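Local coordinates for zinc-binding protein TroA (Treponema pallidum, PDB 1K0F) that binds zinc with high affinity in the periplasm and delivers it to the membrane permease of the TroABC ABC transporter for import, at residues Met199-Lys210 with Ala227-His237. Sequence-based numbering, arbitrary orientation.
Sequences MQELAAFIAQRK and ALRDAVQARGH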
loop_
_atom_site.group_PDB
_atom_site.type_symbol
_atom_site.label_atom_id
_atom_site.label_comp_id
_atom_site.label_asym_id
_atom_site.label_seq_id
_atom_site.Cartn_x
_atom_site.Cartn_y
_atom_site.Cartn_z
ATOM N N MET A 199 21.287 8.568 3.465
ATOM C CA MET A 199 20.917 8.392 4.875
ATOM C C MET A 199 21.451 9.547 5.698
ATOM O O MET A 199 20.770 10.073 6.574
ATOM C CB MET A 199 21.482 7.087 5.440
ATOM C CG MET A 199 21.286 6.948 6.943
ATOM S SD MET A 199 21.749 5.329 7.594
ATOM C CE MET A 199 20.730 4.226 6.599
ATOM N N GLN A 200 22.697 9.909 5.421
ATOM C CA GLN A 200 23.367 11.011 6.091
ATOM C C GLN A 200 22.459 12.231 6.112
ATOM O O GLN A 200 22.104 12.746 7.171
ATOM C CB GLN A 200 24.645 11.358 5.335
ATOM C CG GLN A 200 25.851 11.503 6.212
ATOM C CD GLN A 200 26.254 10.194 6.833
ATOM O OE1 GLN A 200 25.957 9.924 7.998
ATOM N NE2 GLN A 200 26.939 9.363 6.055
ATOM N N GLU A 201 22.096 12.691 4.921
ATOM C CA GLU A 201 21.238 13.855 4.769
ATOM C C GLU A 201 19.952 13.682 5.561
ATOM O O GLU A 201 19.603 14.524 6.381
ATOM C CB GLU A 201 20.926 14.081 3.286
ATOM C CG GLU A 201 22.165 14.029 2.398
ATOM C CD GLU A 201 21.972 14.695 1.047
ATOM O OE1 GLU A 201 22.485 15.821 0.863
ATOM O OE2 GLU A 201 21.314 14.089 0.168
ATOM N N LEU A 202 19.253 12.583 5.316
ATOM C CA LEU A 202 18.008 12.319 6.012
ATOM C C LEU A 202 18.209 12.336 7.521
ATOM O O LEU A 202 17.365 12.834 8.265
ATOM C CB LEU A 202 17.446 10.969 5.587
ATOM C CG LEU A 202 16.003 10.742 6.030
ATOM C CD1 LEU A 202 15.169 11.965 5.680
ATOM C CD2 LEU A 202 15.454 9.501 5.359
ATOM N N ALA A 203 19.332 11.791 7.971
ATOM C CA ALA A 203 19.632 11.754 9.393
ATOM C C ALA A 203 19.647 13.177 9.941
ATOM O O ALA A 203 18.918 13.500 10.877
ATOM C CB ALA A 203 20.973 11.083 9.624
ATOM N N ALA A 204 20.480 14.029 9.355
ATOM C CA ALA A 204 20.558 15.413 9.802
ATOM C C ALA A 204 19.210 16.098 9.620
ATOM O O ALA A 204 18.772 16.843 10.483
ATOM C CB ALA A 204 21.638 16.162 9.024
ATOM N N PHE A 205 18.557 15.838 8.492
ATOM C CA PHE A 205 17.266 16.438 8.202
ATOM C C PHE A 205 16.327 16.239 9.374
ATOM O O PHE A 205 15.666 17.170 9.825
ATOM C CB PHE A 205 16.653 15.804 6.969
ATOM C CG PHE A 205 15.184 16.000 6.880
ATOM C CD1 PHE A 205 14.659 17.275 6.655
ATOM C CD2 PHE A 205 14.318 14.924 7.034
ATOM C CE1 PHE A 205 13.284 17.482 6.579
ATOM C CE2 PHE A 205 12.932 15.107 6.963
ATOM C CZ PHE A 205 12.411 16.398 6.734
ATOM N N ILE A 206 16.294 15.008 9.865
ATOM C CA ILE A 206 15.451 14.627 10.987
ATOM C C ILE A 206 15.972 15.267 12.279
ATOM O O ILE A 206 15.198 15.573 13.189
ATOM C CB ILE A 206 15.417 13.079 11.139
ATOM C CG1 ILE A 206 14.812 12.447 9.888
ATOM C CG2 ILE A 206 14.593 12.681 12.352
ATOM C CD1 ILE A 206 15.254 11.019 9.671
ATOM N N ALA A 207 17.282 15.477 12.355
ATOM C CA ALA A 207 17.880 16.080 13.546
ATOM C C ALA A 207 17.697 17.596 13.535
ATOM O O ALA A 207 17.547 18.224 14.584
ATOM C CB ALA A 207 19.356 15.734 13.619
ATOM N N GLN A 208 17.713 18.171 12.341
ATOM C CA GLN A 208 17.542 19.597 12.181
ATOM C C GLN A 208 16.096 19.929 12.526
ATOM O O GLN A 208 15.832 20.747 13.403
ATOM C CB GLN A 208 17.855 19.995 10.741
ATOM C CG GLN A 208 19.154 20.774 10.609
ATOM C CD GLN A 208 20.112 20.168 9.598
ATOM O OE1 GLN A 208 21.340 20.303 9.724
ATOM N NE2 GLN A 208 19.562 19.505 8.584
ATOM N N ARG A 209 15.164 19.274 11.841
ATOM C CA ARG A 209 13.743 19.496 12.074
ATOM C C ARG A 209 13.300 18.869 13.394
ATOM O O ARG A 209 12.169 19.071 13.835
ATOM C CB ARG A 209 12.925 18.922 10.913
ATOM C CG ARG A 209 13.506 19.237 9.539
ATOM C CD ARG A 209 13.192 20.659 9.119
ATOM N NE ARG A 209 11.765 20.945 9.224
ATOM C CZ ARG A 209 10.847 20.465 8.391
ATOM N NH1 ARG A 209 11.211 19.677 7.393
ATOM N NH2 ARG A 209 9.565 20.777 8.550
ATOM N N LYS A 210 14.192 18.105 14.017
ATOM C CA LYS A 210 13.903 17.463 15.302
ATOM C C LYS A 210 12.620 16.622 15.299
ATOM O O LYS A 210 11.688 16.919 16.032
ATOM C CB LYS A 210 13.800 18.529 16.402
ATOM C CG LYS A 210 15.119 18.899 17.057
ATOM C CD LYS A 210 15.598 20.263 16.592
ATOM C CE LYS A 210 17.119 20.384 16.685
ATOM N NZ LYS A 210 17.566 21.239 17.833
ATOM N N ALA A 227 18.989 2.209 11.638
ATOM C CA ALA A 227 20.339 2.680 11.363
ATOM C C ALA A 227 20.267 4.180 11.162
ATOM O O ALA A 227 21.157 4.927 11.562
ATOM C CB ALA A 227 20.885 2.007 10.118
ATOM N N LEU A 228 19.188 4.615 10.532
ATOM C CA LEU A 228 18.984 6.028 10.300
ATOM C C LEU A 228 18.792 6.611 11.681
ATOM O O LEU A 228 19.350 7.646 12.011
ATOM C CB LEU A 228 17.733 6.254 9.454
ATOM C CG LEU A 228 17.113 7.654 9.460
ATOM C CD1 LEU A 228 18.194 8.729 9.312
ATOM C CD2 LEU A 228 16.102 7.745 8.321
ATOM N N ARG A 229 18.013 5.913 12.493
ATOM C CA ARG A 229 17.739 6.344 13.853
ATOM C C ARG A 229 19.039 6.647 14.601
ATOM O O ARG A 229 19.145 7.673 15.274
ATOM C CB ARG A 229 16.950 5.262 14.591
ATOM C CG ARG A 229 16.084 5.790 15.709
ATOM C CD ARG A 229 16.784 5.689 17.044
ATOM N NE ARG A 229 17.746 4.591 17.074
ATOM C CZ ARG A 229 17.438 3.324 16.802
ATOM N NH1 ARG A 229 16.194 2.995 16.480
ATOM N NH2 ARG A 229 18.367 2.380 16.857
ATOM N N ASP A 230 20.023 5.753 14.476
ATOM C CA ASP A 230 21.324 5.923 15.126
ATOM C C ASP A 230 22.102 7.066 14.503
ATOM O O ASP A 230 22.823 7.783 15.192
ATOM C CB ASP A 230 22.145 4.657 15.000
ATOM C CG ASP A 230 21.452 3.482 15.586
ATOM O OD1 ASP A 230 20.513 3.707 16.383
ATOM O OD2 ASP A 230 21.843 2.347 15.252
ATOM N N ALA A 231 21.974 7.210 13.189
ATOM C CA ALA A 231 22.650 8.284 12.480
ATOM C C ALA A 231 22.072 9.588 13.016
ATOM O O ALA A 231 22.791 10.566 13.216
ATOM C CB ALA A 231 22.404 8.163 10.993
ATOM N N VAL A 232 20.769 9.593 13.274
ATOM C CA VAL A 232 20.129 10.775 13.813
ATOM C C VAL A 232 20.706 10.990 15.199
ATOM O O VAL A 232 21.078 12.099 15.561
ATOM C CB VAL A 232 18.616 10.586 13.930
ATOM C CG1 VAL A 232 17.973 11.876 14.409
ATOM C CG2 VAL A 232 18.041 10.188 12.590
ATOM N N GLN A 233 20.777 9.907 15.969
ATOM C CA GLN A 233 21.320 9.954 17.322
ATOM C C GLN A 233 22.717 10.565 17.322
ATOM O O GLN A 233 23.041 11.419 18.151
ATOM C CB GLN A 233 21.392 8.545 17.908
ATOM C CG GLN A 233 20.734 8.393 19.268
ATOM C CD GLN A 233 19.436 7.621 19.190
ATOM O OE1 GLN A 233 19.114 6.833 20.082
ATOM N NE2 GLN A 233 18.680 7.837 18.112
ATOM N N ALA A 234 23.543 10.109 16.385
ATOM C CA ALA A 234 24.903 10.591 16.247
ATOM C C ALA A 234 24.877 12.033 15.749
ATOM O O ALA A 234 25.921 12.635 15.505
ATOM C CB ALA A 234 25.661 9.712 15.273
ATOM N N ARG A 235 23.675 12.584 15.598
ATOM C CA ARG A 235 23.513 13.962 15.147
ATOM C C ARG A 235 22.897 14.863 16.221
ATOM O O ARG A 235 22.557 16.018 15.958
ATOM C CB ARG A 235 22.649 13.999 13.889
ATOM C CG ARG A 235 23.229 13.220 12.721
ATOM C CD ARG A 235 23.760 14.147 11.636
ATOM N NE ARG A 235 23.779 13.502 10.324
ATOM C CZ ARG A 235 24.571 13.872 9.319
ATOM N NH1 ARG A 235 25.415 14.887 9.468
ATOM N NH2 ARG A 235 24.518 13.226 8.162
ATOM N N GLY A 236 22.738 14.324 17.427
ATOM C CA GLY A 236 22.185 15.098 18.531
ATOM C C GLY A 236 20.693 14.976 18.775
ATOM O O GLY A 236 20.132 15.731 19.569
ATOM N N HIS A 237 20.053 14.018 18.114
ATOM C CA HIS A 237 18.618 13.824 18.257
ATOM C C HIS A 237 18.228 12.359 18.393
ATOM O O HIS A 237 18.684 11.510 17.627
ATOM C CB HIS A 237 17.899 14.428 17.049
ATOM C CG HIS A 237 16.416 14.217 17.058
ATOM N ND1 HIS A 237 15.629 14.496 18.155
ATOM C CD2 HIS A 237 15.579 13.733 16.111
ATOM C CE1 HIS A 237 14.371 14.192 17.885
ATOM N NE2 HIS A 237 14.316 13.727 16.650
#
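Ala203 and Val232 mark where the helical part of Met199-Lys210 crosses that of Ala227-His237, the axes coming within 8.1 Å at a signed angle of -58°, with CA atoms of these two residues 4.6 Å apart. Small residues permit such an approach: Ala203 CB meets Ala231 CB at 3.5 Å. Beside this pair Leu228 is a knob in a hole formed by Met199, Leu202, Ala203 and Ile206. Its CG lies anti to the backbone N (chi1 162°), which carries the branches across the interface; CD1 rests on the Ala203 backbone, while CD2 meets Leu202 CD2 at 3.5 Å and, tip to tip, Ile206 CD1. Met199 runs out extended, laying SD alongside the Leu228 backbone, and the bend at its last torsion carries CE toward Ala227 CB. Farther along, Val232 touches Ile206 and Ala207.

Beyond the second helix, Arg235 reaches back over the first. Ala204 CB covers one face of its guanidinium, and NH2 gives a weak hydrogen bond to Gln200 O (2.7 Å), tentative because the Arg235 side chain is crowded in the model. His237 receives Lys210 CA over its ring face in a CH-pi contact, 4.1 Å from the centroid, and its NE2 is hydrogen-bonded to Leu211 O.

Leu202 and Ile206 also touch strands 163-166 and 213-217, respectively, so this is helix-helix packing beside the strands of the lobe that contributes His168 to the zinc site, in the two-lobed fold of cluster 9 solute-binding proteins.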